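Local coordinates for protein aspartate aminotransferase (Rhodobacter sphaeroides, PDB 3NRA) that probably transfers the amino group of L-aspartate to 2-oxoglutarate, giving oxaloacetate and L-glutamate, with pyridoxal 5'-phosphate as its cofactor, at residues P368-E371 with T376-S379; G70-A73 with G79-G82; L115-A120 with E276-I281. One frame throughout, in Å; residues are numbered along the deposited sequence.

Interaction 1: P368-E371 with T376-S379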
loop_
_atom_site.group_PDB
_atom_site.type_symbol
_atom_site.label_atom_id
_atom_site.label_comp_id
_atom_site.label_asym_id
_atom_site.label_seq_id
_atom_site.Cartn_x
_atom_site.Cartn_y
_atom_site.Cartn_z
ATOM N N PRO B 368 17.352 16.739 5.622
ATOM C CA PRO B 368 18.136 16.940 6.840
ATOM C C PRO B 368 18.674 15.647 7.375
ATOM O O PRO B 368 18.027 14.629 7.266
ATOM C CB PRO B 368 17.147 17.548 7.828
ATOM C CG PRO B 368 15.848 17.602 7.157
ATOM C CD PRO B 368 16.015 17.330 5.713
ATOM N N GLY B 369 19.879 15.692 7.941
ATOM C CA GLY B 369 20.522 14.492 8.415
ATOM C C GLY B 369 19.804 13.827 9.574
ATOM O O GLY B 369 19.966 12.605 9.783
ATOM N N THR B 370 18.997 14.605 10.331
ATOM C CA THR B 370 18.228 14.048 11.459
ATOM C C THR B 370 17.146 13.011 11.035
ATOM O O THR B 370 16.683 12.255 11.863
ATOM C CB THR B 370 17.562 15.163 12.316
ATOM O OG1 THR B 370 16.821 16.030 11.483
ATOM C CG2 THR B 370 18.607 15.968 13.081
ATOM N N GLU B 371 16.772 12.955 9.748
ATOM C CA GLU B 371 15.855 11.888 9.265
ATOM C C GLU B 371 16.435 10.478 9.429
ATOM O O GLU B 371 15.679 9.497 9.519
ATOM C CB GLU B 371 15.466 12.105 7.791
ATOM C CG GLU B 371 14.420 13.225 7.544
ATOM C CD GLU B 371 13.126 13.025 8.349
ATOM O OE1 GLU B 371 12.389 12.048 8.090
ATOM O OE2 GLU B 371 12.864 13.845 9.254
ATOM N N THR B 376 23.358 12.464 13.328
ATOM C CA THR B 376 23.878 12.937 12.050
ATOM C C THR B 376 23.174 14.245 11.679
ATOM O O THR B 376 22.799 14.464 10.502
ATOM C CB THR B 376 23.683 11.883 10.908
ATOM O OG1 THR B 376 22.306 11.507 10.814
ATOM C CG2 THR B 376 24.557 10.637 11.142
ATOM N N ALA B 377 23.025 15.128 12.670
ATOM C CA ALA B 377 22.263 16.361 12.502
ATOM C C ALA B 377 22.972 17.371 11.591
ATOM O O ALA B 377 22.320 18.123 10.882
ATOM C CB ALA B 377 21.966 17.007 13.882
ATOM N N ASP B 378 24.302 17.353 11.587
ATOM C CA ASP B 378 25.071 18.317 10.765
ATOM C C ASP B 378 25.404 17.798 9.369
ATOM O O ASP B 378 26.118 18.451 8.631
ATOM C CB ASP B 378 26.340 18.856 11.510
ATOM C CG ASP B 378 27.329 17.762 11.905
ATOM O OD1 ASP B 378 27.069 16.548 11.672
ATOM O OD2 ASP B 378 28.373 18.130 12.495
ATOM N N SER B 379 24.812 16.653 8.991
ATOM C CA SER B 379 24.833 16.168 7.598
ATOM C C SER B 379 23.522 16.452 6.862
ATOM O O SER B 379 22.512 16.693 7.482
ATOM C CB SER B 379 25.146 14.665 7.584
ATOM O OG SER B 379 26.439 14.445 8.160
#
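Gly369 faces Ser379 with 4.7 Å between their CA atoms, and Thr370 lies nearly as close to Ala377. Segment 368-371 leaves its strand in a short 3-10 turn, while 376-379 folds into a type I beta turn before strand 380-383 begins. Gly369 N gives a weak, bent hydrogen bond to Ser379 O (2.9 Å, 118° at the hydrogen). Gly369 CA also makes a CH...O contact with Thr376 O at 3.1 Å. A CB on Gly369 would collide with both Thr376 O and Ser379 O, and the lack of one lets the two turns close up.

The shorter bond comes from a side chain: Thr376 OG1 donates to Gly369 O over 2.8 Å. With chi1 at 55° OG1 lies between its own backbone N and carbonyl carbon; it meets Gly369 O from above the carbonyl plane, 52° out of it. Ser373 O, inside the loop, is a second acceptor for this hydroxyl, whose single hydrogen the two carbonyls would have to share. At the more open edge, Thr370 CG2 rests against Ala377 CB at 3.6 Å. The hold on this beta-hairpin connection between antiparallel strands 364-368 and 380-383 therefore depends on close backbone approach at Gly369, with little apolar packing to support it.

Interaction 2: G70-A73 with G79-G82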
loop_
_atom_site.group_PDB
_atom_site.type_symbol
_atom_site.label_atom_id
_atom_site.label_comp_id
_atom_site.label_asym_id
_atom_site.label_seq_id
_atom_site.Cartn_x
_atom_site.Cartn_y
_atom_site.Cartn_z
ATOM N N GLY B 70 -8.734 -8.157 -17.606
ATOM C CA GLY B 70 -9.006 -8.596 -16.244
ATOM C C GLY B 70 -7.989 -9.553 -15.696
ATOM O O GLY B 70 -7.723 -9.550 -14.504
ATOM N N VAL B 71 -7.383 -10.347 -16.578
ATOM C CA VAL B 71 -6.266 -11.229 -16.185
ATOM C C VAL B 71 -5.063 -10.452 -15.607
ATOM O O VAL B 71 -4.344 -10.967 -14.751
ATOM C CB VAL B 71 -5.806 -12.121 -17.382
ATOM C CG1 VAL B 71 -4.934 -11.344 -18.309
ATOM C CG2 VAL B 71 -5.098 -13.380 -16.871
ATOM N N GLN B 72 -4.869 -9.201 -16.041
ATOM C CA GLN B 72 -3.788 -8.365 -15.481
ATOM C C GLN B 72 -4.276 -7.526 -14.288
ATOM O O GLN B 72 -3.523 -7.304 -13.358
ATOM C CB GLN B 72 -3.168 -7.460 -16.542
ATOM C CG GLN B 72 -1.851 -6.795 -16.097
ATOM C CD GLN B 72 -0.757 -7.810 -15.834
ATOM O OE1 GLN B 72 -0.328 -8.511 -16.740
ATOM N NE2 GLN B 72 -0.325 -7.914 -14.579
ATOM N N ALA B 73 -5.521 -7.059 -14.359
ATOM C CA ALA B 73 -6.085 -6.158 -13.359
ATOM C C ALA B 73 -6.206 -6.841 -12.020
ATOM O O ALA B 73 -6.025 -6.189 -10.984
ATOM C CB ALA B 73 -7.464 -5.661 -13.808
ATOM N N GLY B 79 1.080 -11.619 -5.803
ATOM C CA GLY B 79 1.499 -11.067 -7.088
ATOM C C GLY B 79 1.228 -12.048 -8.198
ATOM O O GLY B 79 1.147 -13.244 -7.961
ATOM N N ASP B 80 1.112 -11.528 -9.411
ATOM C CA ASP B 80 0.905 -12.336 -10.615
ATOM C C ASP B 80 1.890 -13.543 -10.686
ATOM O O ASP B 80 3.106 -13.380 -10.566
ATOM C CB ASP B 80 1.014 -11.451 -11.869
ATOM C CG ASP B 80 0.820 -12.246 -13.177
ATOM O OD1 ASP B 80 1.751 -12.993 -13.591
ATOM O OD2 ASP B 80 -0.250 -12.138 -13.776
ATOM N N LEU B 81 1.336 -14.739 -10.831
ATOM C CA LEU B 81 2.128 -15.975 -10.835
ATOM C C LEU B 81 3.133 -16.022 -11.992
ATOM O O LEU B 81 4.295 -16.294 -11.789
ATOM C CB LEU B 81 1.204 -17.190 -10.919
ATOM C CG LEU B 81 1.852 -18.589 -10.785
ATOM C CD1 LEU B 81 2.553 -18.762 -9.425
ATOM C CD2 LEU B 81 0.769 -19.691 -11.001
ATOM N N GLY B 82 2.669 -15.746 -13.200
ATOM C CA GLY B 82 3.561 -15.714 -14.373
ATOM C C GLY B 82 4.764 -14.773 -14.196
ATOM O O GLY B 82 5.879 -15.110 -14.581
#
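Gln72 and Asp80 meet only loosely, and no hydrogen bond joins the two segments. The approach is long and polar on both sides: Gln72 NE2 stands 4.3 Å from Asp80 OD2, too far for a hydrogen bond. Val71 O is 4.4 Å from Asp80 OD2, and the contact as a whole is thin, burying 66 Å². The CB of Asp80 points at 70-73, whereas that of Gln72 points away. The Gln72 amide returns because the chain, extended at chi1, folds back at chi2 (64°).

The polar bonds run elsewhere. Gln72 NE2 donates to Gly288 O and Gln72 OE1 accepts from Arg295 NH1, so both ends of the amide are engaged and its flip is fixed. Asp80 is the N-cap of helix 81-95: its OD1 takes the hydrogen of Ile83 N. The positive end of that helix dipole would probably stabilise the carboxylate's charge.

Helix 70-73 and the N-cap of helix 81-95 both border helix 288-291, Gln72 touching Tyr289 and Gln291, and Asp80 N bonding to Gln291 OE1. On the first of these helices, Gly70 N reaches across to Asp50 OD1 of the second subunit.

Interaction 3: L115-A120 with E276-I281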
loop_
_atom_site.group_PDB
_atom_site.type_symbol
_atom_site.label_atom_id
_atom_site.label_comp_id
_atom_site.label_asym_id
_atom_site.label_seq_id
_atom_site.Cartn_x
_atom_site.Cartn_y
_atom_site.Cartn_z
ATOM N N LEU B 115 8.972 -3.399 2.893
ATOM C CA LEU B 115 9.568 -3.079 4.177
ATOM C C LEU B 115 8.530 -3.064 5.295
ATOM O O LEU B 115 8.738 -3.694 6.364
ATOM C CB LEU B 115 10.264 -1.728 4.099
ATOM C CG LEU B 115 11.006 -1.222 5.323
ATOM C CD1 LEU B 115 12.128 -2.178 5.763
ATOM C CD2 LEU B 115 11.549 0.225 5.058
ATOM N N PHE B 116 7.414 -2.365 5.068
ATOM C CA PHE B 116 6.339 -2.373 6.027
ATOM C C PHE B 116 5.929 -3.788 6.413
ATOM O O PHE B 116 5.750 -4.098 7.599
ATOM C CB PHE B 116 5.099 -1.666 5.481
ATOM C CG PHE B 116 3.933 -1.653 6.464
ATOM C CD1 PHE B 116 3.974 -0.868 7.570
ATOM C CD2 PHE B 116 2.846 -2.462 6.282
ATOM C CE1 PHE B 116 2.938 -0.859 8.477
ATOM C CE2 PHE B 116 1.808 -2.456 7.175
ATOM C CZ PHE B 116 1.853 -1.638 8.268
ATOM N N LEU B 117 5.642 -4.597 5.399
ATOM C CA LEU B 117 5.138 -5.960 5.625
ATOM C C LEU B 117 6.181 -6.805 6.355
ATOM O O LEU B 117 5.848 -7.553 7.265
ATOM C CB LEU B 117 4.779 -6.616 4.273
ATOM C CG LEU B 117 3.581 -5.999 3.517
ATOM C CD1 LEU B 117 3.425 -6.639 2.171
ATOM C CD2 LEU B 117 2.285 -6.151 4.347
ATOM N N ALA B 118 7.444 -6.666 5.942
ATOM C CA ALA B 118 8.535 -7.433 6.509
ATOM C C ALA B 118 8.702 -7.129 8.013
ATOM O O ALA B 118 8.871 -8.049 8.833
ATOM C CB ALA B 118 9.817 -7.137 5.760
ATOM N N VAL B 119 8.612 -5.850 8.383
ATOM C CA VAL B 119 8.693 -5.488 9.800
ATOM C C VAL B 119 7.420 -5.972 10.538
ATOM O O VAL B 119 7.504 -6.514 11.657
ATOM C CB VAL B 119 8.887 -3.989 9.982
ATOM C CG1 VAL B 119 8.900 -3.621 11.479
ATOM C CG2 VAL B 119 10.199 -3.514 9.267
ATOM N N ALA B 120 6.254 -5.811 9.900
ATOM C CA ALA B 120 4.969 -6.262 10.504
ATOM C C ALA B 120 4.971 -7.756 10.781
ATOM O O ALA B 120 4.455 -8.198 11.806
ATOM C CB ALA B 120 3.798 -5.912 9.610
ATOM N N GLU B 276 2.208 -12.038 2.990
ATOM C CA GLU B 276 1.114 -12.265 2.023
ATOM C C GLU B 276 -0.234 -12.110 2.674
ATOM O O GLU B 276 -1.133 -11.475 2.136
ATOM C CB GLU B 276 1.209 -13.686 1.450
ATOM C CG GLU B 276 0.190 -14.004 0.338
ATOM C CD GLU B 276 -1.086 -14.666 0.836
ATOM O OE1 GLU B 276 -1.021 -15.824 1.294
ATOM O OE2 GLU B 276 -2.155 -14.043 0.725
ATOM N N LYS B 277 -0.381 -12.711 3.847
ATOM C CA LYS B 277 -1.643 -12.657 4.565
ATOM C C LYS B 277 -1.950 -11.217 4.963
ATOM O O LYS B 277 -3.069 -10.741 4.775
ATOM C CB LYS B 277 -1.605 -13.570 5.803
ATOM C CG LYS B 277 -1.743 -15.057 5.486
ATOM C CD LYS B 277 -1.024 -15.925 6.551
ATOM C CE LYS B 277 -1.572 -17.359 6.639
ATOM N NZ LYS B 277 -2.390 -17.563 7.909
ATOM N N LEU B 278 -0.929 -10.500 5.421
ATOM C CA LEU B 278 -1.107 -9.115 5.777
ATOM C C LEU B 278 -1.395 -8.217 4.553
ATOM O O LEU B 278 -2.254 -7.346 4.629
ATOM C CB LEU B 278 0.080 -8.605 6.559
ATOM C CG LEU B 278 0.051 -7.142 7.002
ATOM C CD1 LEU B 278 -1.240 -6.783 7.694
ATOM C CD2 LEU B 278 1.232 -6.874 7.913
ATOM N N GLN B 279 -0.696 -8.439 3.439
ATOM C CA GLN B 279 -0.907 -7.607 2.228
ATOM C C GLN B 279 -2.381 -7.589 1.789
ATOM O O GLN B 279 -2.886 -6.565 1.319
ATOM C CB GLN B 279 -0.027 -8.083 1.053
ATOM C CG GLN B 279 -0.287 -7.311 -0.249
ATOM C CD GLN B 279 0.962 -7.107 -1.094
ATOM O OE1 GLN B 279 1.719 -6.161 -0.873
ATOM N NE2 GLN B 279 1.183 -7.998 -2.065
ATOM N N ALA B 280 -3.049 -8.729 1.929
ATOM C CA ALA B 280 -4.436 -8.832 1.617
ATOM C C ALA B 280 -5.246 -7.710 2.280
ATOM O O ALA B 280 -6.072 -7.097 1.616
ATOM C CB ALA B 280 -5.000 -10.254 2.018
ATOM N N ILE B 281 -4.952 -7.394 3.543
ATOM C CA ILE B 281 -5.728 -6.381 4.269
ATOM C C ILE B 281 -5.081 -4.986 4.298
ATOM O O ILE B 281 -5.743 -4.007 4.653
ATOM C CB ILE B 281 -6.157 -6.845 5.711
ATOM C CG1 ILE B 281 -4.955 -7.013 6.641
ATOM C CG2 ILE B 281 -6.987 -8.164 5.637
ATOM C CD1 ILE B 281 -5.332 -7.559 7.999
#
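Leu117 lays its two methyls over neighbouring residues of helix 269-282, CD2 against Leu278 CG at 3.6 Å and CD1 against Gln279 OE1 at 3.5 Å. Its CG is anti to the carbonyl carbon (chi1 -67°), which directs the branch toward helix 269-282. The Leu278 side chain slants across it and extends farther, until its CD2 meets Ala120 CB at 3.2 Å, tighter than usual van der Waals contact. Gln279 crosses Leu117 at about a right angle; the bend in its chain at chi2 (145°) turns the amide so that OE1 lies beside CD1, while NE2 donates to Tyr77 O and Ile107 O. Here two helices of the large PLP-binding domain of a fold-type I aminotransferase pack beside its central mixed sheet, their local axes 9.8 Å apart and running at 123° to each other. Thr108 of the edge strand 105-108 touches both Leu117 and Gln279. An alanine in place of Leu117 would lack CG and both methyls and would probably open a gap between the helices, leaving Leu278 CG and the Gln279 amide without their apolar neighbour. The second subunit also borders the contact: Phe116 packs on Ile281 of the second subunit, Leu278 touches Phe8 of the second subunit, and Ile281 O of this chain accepts from Gln112 NE2 of the second subunit.

In the fold
Interaction 3 is the buried one, two helices of the large domain meeting mainly through leucine and alanine methyls, with one glutamine amide beside them and no cross-contact hydrogen bond. Interactions 1 and 2 are partly buried and lie on opposite sides of the chain's centre, about 42 Å apart between centres. Interaction 1 ties together two turns of a single hairpin loop through polar bonds, whereas interaction 2 brings a short helix near the N-cap of another and leaves their polar groups to outside partners. No helix or strand is shared, yet interactions 2 and 3 come within about 5 Å at their nearest atoms, and both touch the second subunit. The segments of interaction 1 touch no other chain of the assembly.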